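Putative isohexenylglutaconyl-CoA hydratase (Pseudomonas aeruginosa, PDB 4ZU2) probably hydrates isohexenylglutaconyl-CoA, as a crotonase-family enzyme whose expression rises in cells grown on citronellate. Local coordinates at residues G16-T21 / R40-A45; F135-T140 / A147-F152; L219-S224 / G228-D233. All blocks are in the same frame, centred on the assembly; numbering follows the deposited sequence.

Interaction 1 of 3, residues G16-T21 / R40-A45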
ATOM      1  N   GLY A  16      24.411  21.961   4.347  1.00 49.33           N
ATOM      2  CA  GLY A  16      23.922  20.679   4.810  1.00 42.98           C
ATOM      3  C   GLY A  16      23.405  19.785   3.691  1.00 39.11           C
ATOM      4  O   GLY A  16      22.979  18.671   3.980  1.00 43.40           O
ATOM      5  N   VAL A  17      23.456  20.247   2.432  1.00 30.88           N
ATOM      6  CA  VAL A  17      22.888  19.493   1.299  1.00 30.49           C
ATOM      7  C   VAL A  17      23.987  18.946   0.401  1.00 33.01           C
ATOM      8  O   VAL A  17      24.775  19.708  -0.120  1.00 34.50           O
ATOM      9  CB  VAL A  17      21.893  20.339   0.497  1.00 22.23           C
ATOM     10  CG1 VAL A  17      21.327  19.546  -0.637  1.00 27.28           C
ATOM     11  CG2 VAL A  17      20.778  20.852   1.450  1.00 18.31           C
ATOM     12  N   LEU A  18      24.092  17.625   0.297  1.00 32.39           N
ATOM     13  CA  LEU A  18      25.071  17.005  -0.619  1.00 30.19           C
ATOM     14  C   LEU A  18      24.340  16.587  -1.907  1.00 31.94           C
ATOM     15  O   LEU A  18      23.516  15.676  -1.894  1.00 33.57           O
ATOM     16  CB  LEU A  18      25.789  15.824   0.031  1.00 30.58           C
ATOM     17  CG  LEU A  18      26.690  14.934  -0.861  1.00 26.79           C
ATOM     18  CD1 LEU A  18      27.810  15.722  -1.528  1.00 27.45           C
ATOM     19  CD2 LEU A  18      27.290  13.823  -0.037  1.00 22.77           C
ATOM     20  N   ARG A  19      24.587  17.311  -2.992  1.00 26.38           N
ATOM     21  CA  ARG A  19      24.085  16.929  -4.303  1.00 27.30           C
ATOM     22  C   ARG A  19      25.014  15.913  -4.955  1.00 21.19           C
ATOM     23  O   ARG A  19      26.223  16.101  -4.949  1.00 24.30           O
ATOM     24  CB  ARG A  19      24.014  18.137  -5.205  1.00 28.23           C
ATOM     25  CG  ARG A  19      22.801  18.957  -4.964  1.00 36.88           C
ATOM     26  CD  ARG A  19      23.157  20.296  -4.291  1.00 46.37           C
ATOM     27  NE  ARG A  19      22.016  21.181  -4.013  1.00 43.40           N
ATOM     28  CZ  ARG A  19      21.048  21.501  -4.872  1.00 41.60           C
ATOM     29  NH1 ARG A  19      20.991  21.020  -6.106  1.00 40.98           N
ATOM     30  NH2 ARG A  19      20.098  22.318  -4.497  1.00 44.49           N
ATOM     31  N   ILE A  20      24.441  14.877  -5.560  1.00 20.44           N
ATOM     32  CA  ILE A  20      25.225  13.779  -6.140  1.00 26.43           C
ATOM     33  C   ILE A  20      24.715  13.541  -7.542  1.00 27.39           C
ATOM     34  O   ILE A  20      23.541  13.229  -7.728  1.00 24.02           O
ATOM     35  CB  ILE A  20      25.056  12.457  -5.347  1.00 28.87           C
ATOM     36  CG1 ILE A  20      25.331  12.663  -3.842  1.00 22.33           C
ATOM     37  CG2 ILE A  20      25.957  11.342  -5.950  1.00 23.17           C
ATOM     38  CD1 ILE A  20      24.879  11.535  -2.994  1.00 22.58           C
ATOM     39  N   THR A  21      25.584  13.688  -8.537  1.00 33.11           N
ATOM     40  CA  THR A  21      25.125  13.587  -9.922  1.00 29.86           C
ATOM     41  C   THR A  21      25.745  12.376 -10.590  1.00 23.78           C
ATOM     42  O   THR A  21      26.949  12.161 -10.558  1.00 27.33           O
ATOM     43  CB  THR A  21      25.345  14.898 -10.725  1.00 30.74           C
ATOM     44  OG1 THR A  21      24.618  15.951 -10.094  1.00 28.92           O
ATOM     45  CG2 THR A  21      24.835  14.774 -12.153  1.00 30.08           C
ATOM     46  N   ARG A  40      28.120   3.850  -2.862  1.00 23.38           N
ATOM     47  CA  ARG A  40      28.096   3.168  -1.586  1.00 25.61           C
ATOM     48  C   ARG A  40      29.097   3.810  -0.666  1.00 26.71           C
ATOM     49  O   ARG A  40      28.857   3.933   0.547  1.00 28.46           O
ATOM     50  CB  ARG A  40      28.402   1.667  -1.759  1.00 24.10           C
ATOM     51  CG  ARG A  40      27.272   0.916  -2.403  1.00 20.10           C
ATOM     52  CD  ARG A  40      27.540  -0.566  -2.475  1.00 15.25           C
ATOM     53  NE  ARG A  40      27.446  -1.178  -1.154  1.00 16.14           N
ATOM     54  CZ  ARG A  40      27.954  -2.366  -0.850  1.00 12.97           C
ATOM     55  NH1 ARG A  40      28.587  -3.035  -1.762  1.00  9.31           N
ATOM     56  NH2 ARG A  40      27.862  -2.872   0.367  1.00 17.20           N
ATOM     57  N   ALA A  41      30.221   4.212  -1.248  1.00 23.89           N
ATOM     58  CA  ALA A  41      31.300   4.846  -0.483  1.00 18.20           C
ATOM     59  C   ALA A  41      30.889   6.200   0.027  1.00 17.92           C
ATOM     60  O   ALA A  41      31.205   6.555   1.154  1.00 26.86           O
ATOM     61  CB  ALA A  41      32.579   4.984  -1.345  1.00 20.59           C
ATOM     62  N   VAL A  42      30.221   6.975  -0.826  1.00 21.30           N
ATOM     63  CA  VAL A  42      29.688   8.273  -0.456  1.00 24.08           C
ATOM     64  C   VAL A  42      28.606   8.155   0.631  1.00 25.59           C
ATOM     65  O   VAL A  42      28.593   8.927   1.580  1.00 23.46           O
ATOM     66  CB  VAL A  42      29.119   9.025  -1.694  1.00 29.01           C
ATOM     67  CG1 VAL A  42      28.294  10.225  -1.270  1.00 25.79           C
ATOM     68  CG2 VAL A  42      30.236   9.482  -2.623  1.00 26.30           C
ATOM     69  N   LEU A  43      27.710   7.180   0.505  1.00 29.32           N
ATOM     70  CA  LEU A  43      26.635   7.034   1.476  1.00 23.87           C
ATOM     71  C   LEU A  43      27.207   6.679   2.846  1.00 24.92           C
ATOM     72  O   LEU A  43      26.683   7.130   3.864  1.00 21.51           O
ATOM     73  CB  LEU A  43      25.591   6.008   1.005  1.00 25.22           C
ATOM     74  CG  LEU A  43      24.714   6.456  -0.192  1.00 25.36           C
ATOM     75  CD1 LEU A  43      23.880   5.312  -0.780  1.00 23.86           C
ATOM     76  CD2 LEU A  43      23.815   7.581   0.163  1.00 25.07           C
ATOM     77  N   ALA A  44      28.275   5.880   2.882  1.00 23.28           N
ATOM     78  CA  ALA A  44      28.884   5.494   4.152  1.00 20.22           C
ATOM     79  C   ALA A  44      29.661   6.653   4.753  1.00 29.76           C
ATOM     80  O   ALA A  44      29.734   6.807   5.988  1.00 34.02           O
ATOM     81  CB  ALA A  44      29.800   4.297   3.961  1.00 21.52           C
ATOM     82  N   ALA A  45      30.242   7.469   3.874  1.00 27.97           N
ATOM     83  CA  ALA A  45      30.955   8.680   4.290  1.00 24.87           C
ATOM     84  C   ALA A  45      30.114   9.610   5.162  1.00 28.27           C
ATOM     85  O   ALA A  45      30.598  10.152   6.163  1.00 30.43           O
ATOM     86  CB  ALA A  45      31.422   9.466   3.054  1.00 25.89           C
TER
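Within the beta-alpha-beta unit of strand 17-22, helix 33-47 and strand 54-59, the contact packs the helix on the first strand through three aliphatic side chains: L18 and I20 from the strand and V42 from the helix. One methyl of V42 does the touching. Its CG1 lies 3.9 Å from L18 CD2 and 4.0 Å from I20 CD1, so the helix sets a single branch against two residues, two positions apart, that point to the same face of the strand. That branch stands opposite the backbone N of V42 (chi1 167°), which aims it at the sheet. In this crotonase-like fold the helix covers one face of the mixed sheet, and the contact is a buried one without a hydrogen bond between the segments. L18 and V42 meet at a slant, whereas I20 and V42 run past one another in opposite senses, I20 reaching over with its terminal CD1. The backbones stay well apart, the CA atoms of I20 and V42 being 9.1 Å from each other, and the contact is made by side chains alone. L55 of the neighbouring strand 54-59 continues the apolar layer, touching both L18 and L43. Where helix 33-47 meets helix 81-99, R40 NH2 forms a salt bridge with E97 OE2.

Interaction 2 of 3, residues F135-T140 / A147-F152; sequences FGLPET and AQIAPF
I149 puts its terminal CD1 methyl against L137 and E139 together, joining the chain that follows strand 134-136, through L137 and the 3-10 residue E139, to the 147-152 segment in the crotonase-like fold. The side chains of L137 and I149 lie alongside, pointing in opposite senses. CD2 of L137 lies 4.1 Å from CD1 of I149 and 4.2 Å from its CG2, so one leucine methyl meets both branches of the isoleucine. CG1 of I149 is turned opposite its carbonyl carbon (chi1 -69°) and the chain is then extended (chi2 156°), which carries CD1 to both L137 and E139. No hydrogen bond links the two segments; the CA atoms of L137 and I149 are 9.2 Å apart, and the contact between them is made by side chains. I144 and P146, from the connection between the segments, also touch E139. Flanking residues meet the second subunit: Q148 NE2 bonds both to N88 OD1 of its own chain and to L231 O of that neighbouring subunit, while P151 packs on L231 of the same neighbour. E139 approaches I149 at a slant with its side chain bent at CB-CG (chi2 90°), which brings one carboxylate oxygen, OE2, to 3.6 Å from the CD1 methyl of I149.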
ATOM      1  N   PHE A 135       9.959   5.776 -17.510  1.00 29.30           N
ATOM      2  CA  PHE A 135      10.138   4.748 -16.505  1.00 22.61           C
ATOM      3  C   PHE A 135       9.840   3.372 -17.069  1.00 24.61           C
ATOM      4  O   PHE A 135       9.025   3.213 -17.983  1.00 27.98           O
ATOM      5  CB  PHE A 135       9.161   4.977 -15.332  1.00 24.78           C
ATOM      6  CG  PHE A 135       9.346   6.269 -14.637  1.00 23.67           C
ATOM      7  CD1 PHE A 135       8.760   7.428 -15.144  1.00 30.08           C
ATOM      8  CD2 PHE A 135      10.090   6.345 -13.467  1.00 29.38           C
ATOM      9  CE1 PHE A 135       8.936   8.658 -14.492  1.00 30.89           C
ATOM     10  CE2 PHE A 135      10.281   7.563 -12.822  1.00 27.39           C
ATOM     11  CZ  PHE A 135       9.702   8.727 -13.343  1.00 29.04           C
ATOM     12  N   GLY A 136      10.493   2.364 -16.503  1.00 18.36           N
ATOM     13  CA  GLY A 136      10.201   1.006 -16.890  1.00 21.81           C
ATOM     14  C   GLY A 136      11.094   0.008 -16.191  1.00 17.54           C
ATOM     15  O   GLY A 136      12.130   0.344 -15.615  1.00 14.27           O
ATOM     16  N   LEU A 137      10.650  -1.234 -16.231  1.00 19.17           N
ATOM     17  CA  LEU A 137      11.489  -2.382 -15.868  1.00 17.39           C
ATOM     18  C   LEU A 137      11.608  -3.315 -17.063  1.00 10.10           C
ATOM     19  O   LEU A 137      10.793  -4.229 -17.229  1.00 16.20           O
ATOM     20  CB  LEU A 137      10.870  -3.124 -14.667  1.00 15.73           C
ATOM     21  CG  LEU A 137      10.819  -2.284 -13.380  1.00 15.59           C
ATOM     22  CD1 LEU A 137      10.049  -2.954 -12.236  1.00 14.82           C
ATOM     23  CD2 LEU A 137      12.189  -1.938 -12.911  1.00 13.44           C
ATOM     24  N   PRO A 138      12.611  -3.104 -17.920  1.00 14.74           N
ATOM     25  CA  PRO A 138      12.709  -3.966 -19.116  1.00 19.69           C
ATOM     26  C   PRO A 138      13.178  -5.397 -18.846  1.00 17.79           C
ATOM     27  O   PRO A 138      13.152  -6.229 -19.737  1.00 25.16           O
ATOM     28  CB  PRO A 138      13.767  -3.259 -19.972  1.00 21.93           C
ATOM     29  CG  PRO A 138      13.850  -1.873 -19.428  1.00 19.96           C
ATOM     30  CD  PRO A 138      13.599  -2.022 -17.959  1.00 13.74           C
ATOM     31  N   GLU A 139      13.551  -5.679 -17.614  1.00 17.17           N
ATOM     32  CA  GLU A 139      14.289  -6.880 -17.310  1.00  8.86           C
ATOM     33  C   GLU A 139      13.713  -8.138 -17.868  1.00 14.86           C
ATOM     34  O   GLU A 139      14.427  -8.903 -18.516  1.00 20.16           O
ATOM     35  CB  GLU A 139      14.507  -7.022 -15.821  1.00 10.91           C
ATOM     36  CG  GLU A 139      15.597  -6.169 -15.305  1.00 18.23           C
ATOM     37  CD  GLU A 139      15.118  -4.804 -14.878  1.00 21.08           C
ATOM     38  OE1 GLU A 139      14.031  -4.356 -15.307  1.00 22.59           O
ATOM     39  OE2 GLU A 139      15.852  -4.184 -14.116  1.00 20.26           O
ATOM     40  N   THR A 140      12.438  -8.396 -17.689  1.00 13.63           N
ATOM     41  CA  THR A 140      11.954  -9.696 -18.202  1.00 15.81           C
ATOM     42  C   THR A 140      11.754  -9.698 -19.736  1.00 15.91           C
ATOM     43  O   THR A 140      11.563 -10.758 -20.318  1.00 14.40           O
ATOM     44  CB  THR A 140      10.637 -10.108 -17.580  1.00 12.02           C
ATOM     45  OG1 THR A 140       9.645  -9.160 -17.969  1.00 17.86           O
ATOM     46  CG2 THR A 140      10.729 -10.193 -16.062  1.00  8.27           C
ATOM     47  N   ALA A 147      15.504  -8.384  -9.890  1.00 13.36           N
ATOM     48  CA  ALA A 147      15.574  -9.265  -8.705  1.00 12.37           C
ATOM     49  C   ALA A 147      15.754  -8.523  -7.402  1.00 13.77           C
ATOM     50  O   ALA A 147      14.995  -8.738  -6.448  1.00 14.61           O
ATOM     51  CB  ALA A 147      16.681 -10.249  -8.860  1.00 15.19           C
ATOM     52  N   GLN A 148      16.752  -7.637  -7.371  1.00 12.80           N
ATOM     53  CA  GLN A 148      16.989  -6.790  -6.208  1.00 16.05           C
ATOM     54  C   GLN A 148      15.926  -5.690  -6.152  1.00 20.30           C
ATOM     55  O   GLN A 148      15.633  -5.185  -5.086  1.00 12.91           O
ATOM     56  CB  GLN A 148      18.351  -6.098  -6.260  1.00 12.96           C
ATOM     57  CG  GLN A 148      19.546  -6.991  -6.369  1.00 21.94           C
ATOM     58  CD  GLN A 148      19.683  -7.892  -5.165  1.00 18.52           C
ATOM     59  OE1 GLN A 148      19.868  -7.431  -4.049  1.00 12.98           O
ATOM     60  NE2 GLN A 148      19.551  -9.178  -5.390  1.00 11.76           N
ATOM     61  N   ILE A 149      15.411  -5.269  -7.310  1.00 14.98           N
ATOM     62  CA  ILE A 149      14.373  -4.226  -7.333  1.00  6.43           C
ATOM     63  C   ILE A 149      13.066  -4.678  -6.677  1.00 12.69           C
ATOM     64  O   ILE A 149      12.365  -3.847  -6.055  1.00 14.19           O
ATOM     65  CB  ILE A 149      14.122  -3.772  -8.780  1.00 12.15           C
ATOM     66  CG1 ILE A 149      15.353  -3.011  -9.309  1.00 15.98           C
ATOM     67  CG2 ILE A 149      12.945  -2.926  -8.930  1.00  9.24           C
ATOM     68  CD1 ILE A 149      15.447  -3.043 -10.761  1.00 13.54           C
ATOM     69  N   ALA A 150      12.722  -5.958  -6.840  1.00 11.27           N
ATOM     70  CA  ALA A 150      11.371  -6.450  -6.529  1.00 16.32           C
ATOM     71  C   ALA A 150      10.814  -5.947  -5.184  1.00 22.72           C
ATOM     72  O   ALA A 150       9.740  -5.362  -5.110  1.00 25.58           O
ATOM     73  CB  ALA A 150      11.316  -7.952  -6.569  1.00 15.11           C
ATOM     74  N   PRO A 151      11.553  -6.165  -4.113  1.00 18.54           N
ATOM     75  CA  PRO A 151      11.056  -5.759  -2.796  1.00 20.29           C
ATOM     76  C   PRO A 151      10.923  -4.249  -2.632  1.00 18.61           C
ATOM     77  O   PRO A 151      10.049  -3.788  -1.936  1.00 10.84           O
ATOM     78  CB  PRO A 151      12.116  -6.326  -1.848  1.00 17.92           C
ATOM     79  CG  PRO A 151      13.258  -6.642  -2.649  1.00 13.27           C
ATOM     80  CD  PRO A 151      12.789  -6.939  -4.008  1.00 14.64           C
ATOM     81  N   PHE A 152      11.758  -3.477  -3.317  1.00 21.05           N
ATOM     82  CA  PHE A 152      11.692  -2.056  -3.172  1.00 16.69           C
ATOM     83  C   PHE A 152      10.530  -1.444  -4.017  1.00 17.57           C
ATOM     84  O   PHE A 152       9.938  -0.434  -3.648  1.00 12.97           O
ATOM     85  CB  PHE A 152      13.047  -1.413  -3.441  1.00 12.74           C
ATOM     86  CG  PHE A 152      14.136  -1.822  -2.462  1.00 15.54           C
ATOM     87  CD1 PHE A 152      14.176  -1.289  -1.180  1.00 16.54           C
ATOM     88  CD2 PHE A 152      15.142  -2.712  -2.854  1.00 12.03           C
ATOM     89  CE1 PHE A 152      15.181  -1.645  -0.307  1.00 13.37           C
ATOM     90  CE2 PHE A 152      16.113  -3.102  -1.991  1.00 13.12           C
ATOM     91  CZ  PHE A 152      16.150  -2.573  -0.710  1.00 16.19           C
TER

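Interaction 3 of 3, residues L219-S224 / G228-D233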
ATOM      1  N   LEU A 219       9.859   4.256  10.608  1.00 15.89           N
ATOM      2  CA  LEU A 219       8.958   4.074   9.457  1.00 18.91           C
ATOM      3  C   LEU A 219       9.361   2.844   8.656  1.00 17.46           C
ATOM      4  O   LEU A 219       8.546   2.070   8.190  1.00 15.97           O
ATOM      5  CB  LEU A 219       9.011   5.325   8.552  1.00 19.95           C
ATOM      6  CG  LEU A 219       8.478   6.633   9.174  1.00 22.99           C
ATOM      7  CD1 LEU A 219       8.960   7.865   8.412  1.00 24.32           C
ATOM      8  CD2 LEU A 219       6.945   6.605   9.262  1.00 15.93           C
ATOM      9  N   LEU A 220      10.654   2.663   8.497  1.00 17.84           N
ATOM     10  CA  LEU A 220      11.155   1.544   7.716  1.00 18.90           C
ATOM     11  C   LEU A 220      10.893   0.245   8.453  1.00 17.97           C
ATOM     12  O   LEU A 220      10.611  -0.768   7.850  1.00 21.79           O
ATOM     13  CB  LEU A 220      12.648   1.724   7.495  1.00  9.72           C
ATOM     14  CG  LEU A 220      12.954   2.859   6.501  1.00 18.10           C
ATOM     15  CD1 LEU A 220      14.422   3.249   6.518  1.00 19.14           C
ATOM     16  CD2 LEU A 220      12.537   2.499   5.097  1.00 17.83           C
ATOM     17  N   ALA A 221      11.039   0.287   9.760  1.00 15.54           N
ATOM     18  CA  ALA A 221      10.794  -0.854  10.610  1.00 19.33           C
ATOM     19  C   ALA A 221       9.335  -1.181  10.670  1.00 18.88           C
ATOM     20  O   ALA A 221       9.016  -2.326  10.878  1.00 17.67           O
ATOM     21  CB  ALA A 221      11.340  -0.596  12.017  1.00 26.70           C
ATOM     22  N   SER A 222       8.442  -0.196  10.464  1.00 23.15           N
ATOM     23  CA  SER A 222       6.975  -0.432  10.495  1.00 20.37           C
ATOM     24  C   SER A 222       6.465  -1.407   9.475  1.00 23.77           C
ATOM     25  O   SER A 222       5.386  -1.934   9.596  1.00 27.23           O
ATOM     26  CB  SER A 222       6.182   0.872  10.252  1.00 26.62           C
ATOM     27  OG  SER A 222       6.414   1.821  11.248  1.00 32.12           O
ATOM     28  N   GLU A 223       7.210  -1.608   8.411  1.00 34.46           N
ATOM     29  CA  GLU A 223       6.714  -2.433   7.321  1.00 39.35           C
ATOM     30  C   GLU A 223       6.564  -3.884   7.782  1.00 36.90           C
ATOM     31  O   GLU A 223       5.533  -4.530   7.537  1.00 39.37           O
ATOM     32  CB  GLU A 223       7.647  -2.292   6.103  1.00 47.75           C
ATOM     33  CG  GLU A 223       7.604  -0.893   5.485  1.00 52.18           C
ATOM     34  CD  GLU A 223       6.620  -0.796   4.320  1.00 55.70           C
ATOM     35  OE1 GLU A 223       7.083  -0.808   3.163  1.00 56.88           O
ATOM     36  OE2 GLU A 223       5.390  -0.702   4.554  1.00 54.59           O
ATOM     37  N   SER A 224       7.571  -4.374   8.498  1.00 36.21           N
ATOM     38  CA  SER A 224       7.599  -5.776   8.912  1.00 42.90           C
ATOM     39  C   SER A 224       7.558  -6.005  10.449  1.00 28.93           C
ATOM     40  O   SER A 224       7.324  -7.128  10.883  1.00 30.38           O
ATOM     41  CB  SER A 224       8.837  -6.462   8.327  1.00 43.77           C
ATOM     42  OG  SER A 224      10.016  -5.865   8.840  1.00 45.94           O
ATOM     43  N   GLY A 228       3.317  -4.269  18.577  1.00 23.21           N
ATOM     44  CA  GLY A 228       3.449  -4.075  20.010  1.00 21.74           C
ATOM     45  C   GLY A 228       4.833  -3.677  20.424  1.00 21.36           C
ATOM     46  O   GLY A 228       5.020  -2.665  21.066  1.00 25.54           O
ATOM     47  N   ALA A 229       5.807  -4.492  20.021  1.00 24.01           N
ATOM     48  CA  ALA A 229       7.215  -4.290  20.320  1.00 15.22           C
ATOM     49  C   ALA A 229       7.761  -3.099  19.561  1.00 14.33           C
ATOM     50  O   ALA A 229       8.639  -2.372  20.041  1.00  7.68           O
ATOM     51  CB  ALA A 229       8.005  -5.574  19.944  1.00 18.95           C
ATOM     52  N   LEU A 230       7.280  -2.890  18.355  1.00 11.26           N
ATOM     53  CA  LEU A 230       7.691  -1.676  17.686  1.00 12.12           C
ATOM     54  C   LEU A 230       7.258  -0.406  18.482  1.00 17.24           C
ATOM     55  O   LEU A 230       8.051   0.520  18.728  1.00 12.12           O
ATOM     56  CB  LEU A 230       7.156  -1.713  16.245  1.00 20.57           C
ATOM     57  CG  LEU A 230       7.483  -0.496  15.381  1.00 30.65           C
ATOM     58  CD1 LEU A 230       8.991  -0.304  15.263  1.00 28.57           C
ATOM     59  CD2 LEU A 230       6.874  -0.691  14.020  1.00 36.54           C
ATOM     60  N   LEU A 231       6.010  -0.359  18.935  1.00 19.12           N
ATOM     61  CA  LEU A 231       5.567   0.792  19.745  1.00 16.81           C
ATOM     62  C   LEU A 231       6.349   0.994  21.017  1.00 18.37           C
ATOM     63  O   LEU A 231       6.658   2.145  21.406  1.00 19.90           O
ATOM     64  CB  LEU A 231       4.098   0.654  20.084  1.00 26.11           C
ATOM     65  CG  LEU A 231       3.241   0.894  18.844  1.00 22.00           C
ATOM     66  CD1 LEU A 231       1.847   0.533  19.136  1.00 20.52           C
ATOM     67  CD2 LEU A 231       3.353   2.328  18.335  1.00 24.39           C
ATOM     68  N   ASP A 232       6.699  -0.124  21.645  1.00 23.52           N
ATOM     69  CA  ASP A 232       7.501  -0.136  22.866  1.00 25.82           C
ATOM     70  C   ASP A 232       8.769   0.605  22.611  1.00 24.92           C
ATOM     71  O   ASP A 232       9.119   1.527  23.361  1.00 21.37           O
ATOM     72  CB  ASP A 232       7.849  -1.571  23.301  1.00 19.48           C
ATOM     73  CG  ASP A 232       6.652  -2.321  23.831  1.00 23.93           C
ATOM     74  OD1 ASP A 232       5.610  -1.675  24.029  1.00 24.20           O
ATOM     75  OD2 ASP A 232       6.729  -3.554  24.062  1.00 27.26           O
ATOM     76  N   ASP A 233       9.457   0.219  21.527  1.00 17.72           N
ATOM     77  CA  ASP A 233      10.733   0.806  21.259  1.00 15.92           C
ATOM     78  C   ASP A 233      10.581   2.276  20.894  1.00 11.93           C
ATOM     79  O   ASP A 233      11.404   3.140  21.306  1.00 16.21           O
ATOM     80  CB  ASP A 233      11.481   0.049  20.151  1.00 26.60           C
ATOM     81  CG  ASP A 233      12.865   0.600  19.941  1.00 34.76           C
ATOM     82  OD1 ASP A 233      13.602   0.748  20.950  1.00 32.09           O
ATOM     83  OD2 ASP A 233      13.212   0.905  18.777  1.00 41.49           O
TER
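L230 spreads its two methyls over consecutive residues of the facing segment, A221 and S222. CD1 lies 4.0 Å from A221 CB, and CD2 comes to 3.5 Å from S222 CA and 3.8 Å from S222 OG. The arrangement is a helical hairpin in the C-terminal part of this crotonase-family chain: the chain turns after helix 209-221, and helix 227-242 comes back alongside. One leucine fork thus spans the gap where the backbones are nearest, the CA atoms of S222 and L230 being 7.3 Å apart. Its CG stands opposite the backbone N (chi1 179°), which carries the fork outward from helix 227-242 toward the other segment. The contact lies at the surface and is made by van der Waals packing, in which A221 and L230 form the apolar pair, with no hydrogen bond across the segments. The polar end of S222 is engaged along its own chain, for OG hydrogen-bonds to L218 O. Just before helix 227-242, E226 OE2 accepts a hydrogen bond from A229 N. Beyond this shell lies the third subunit, where P151 of that neighbouring subunit packs on S222. R89 of the same subunit forms a salt bridge through NE with D232 OD1. Later on helix 227-242, D233 OD1 makes a salt bridge to R236 NH2 within the chain.

How the interactions relate
Along the chain the three contacts follow in series, all within the enoyl-CoA hydratase/isomerase fold. Interaction 1 belongs to the six-stranded sheet and its first beta-alpha-beta unit; interaction 2 runs on from strand 134-136 of the smaller sheet, on the opposite side of the chain's centre, with centres about 24 Å apart. Interaction 3 is in the C-terminal helices, its centre about 27 Å from each of the others. Within one chain none touches another; the nearest atoms of interactions 2 and 3 stay about 7 Å apart. Between subunits they do meet: the 147-152 region of one subunit packs against the 228-233 region of another, tying these two regions into the trimer.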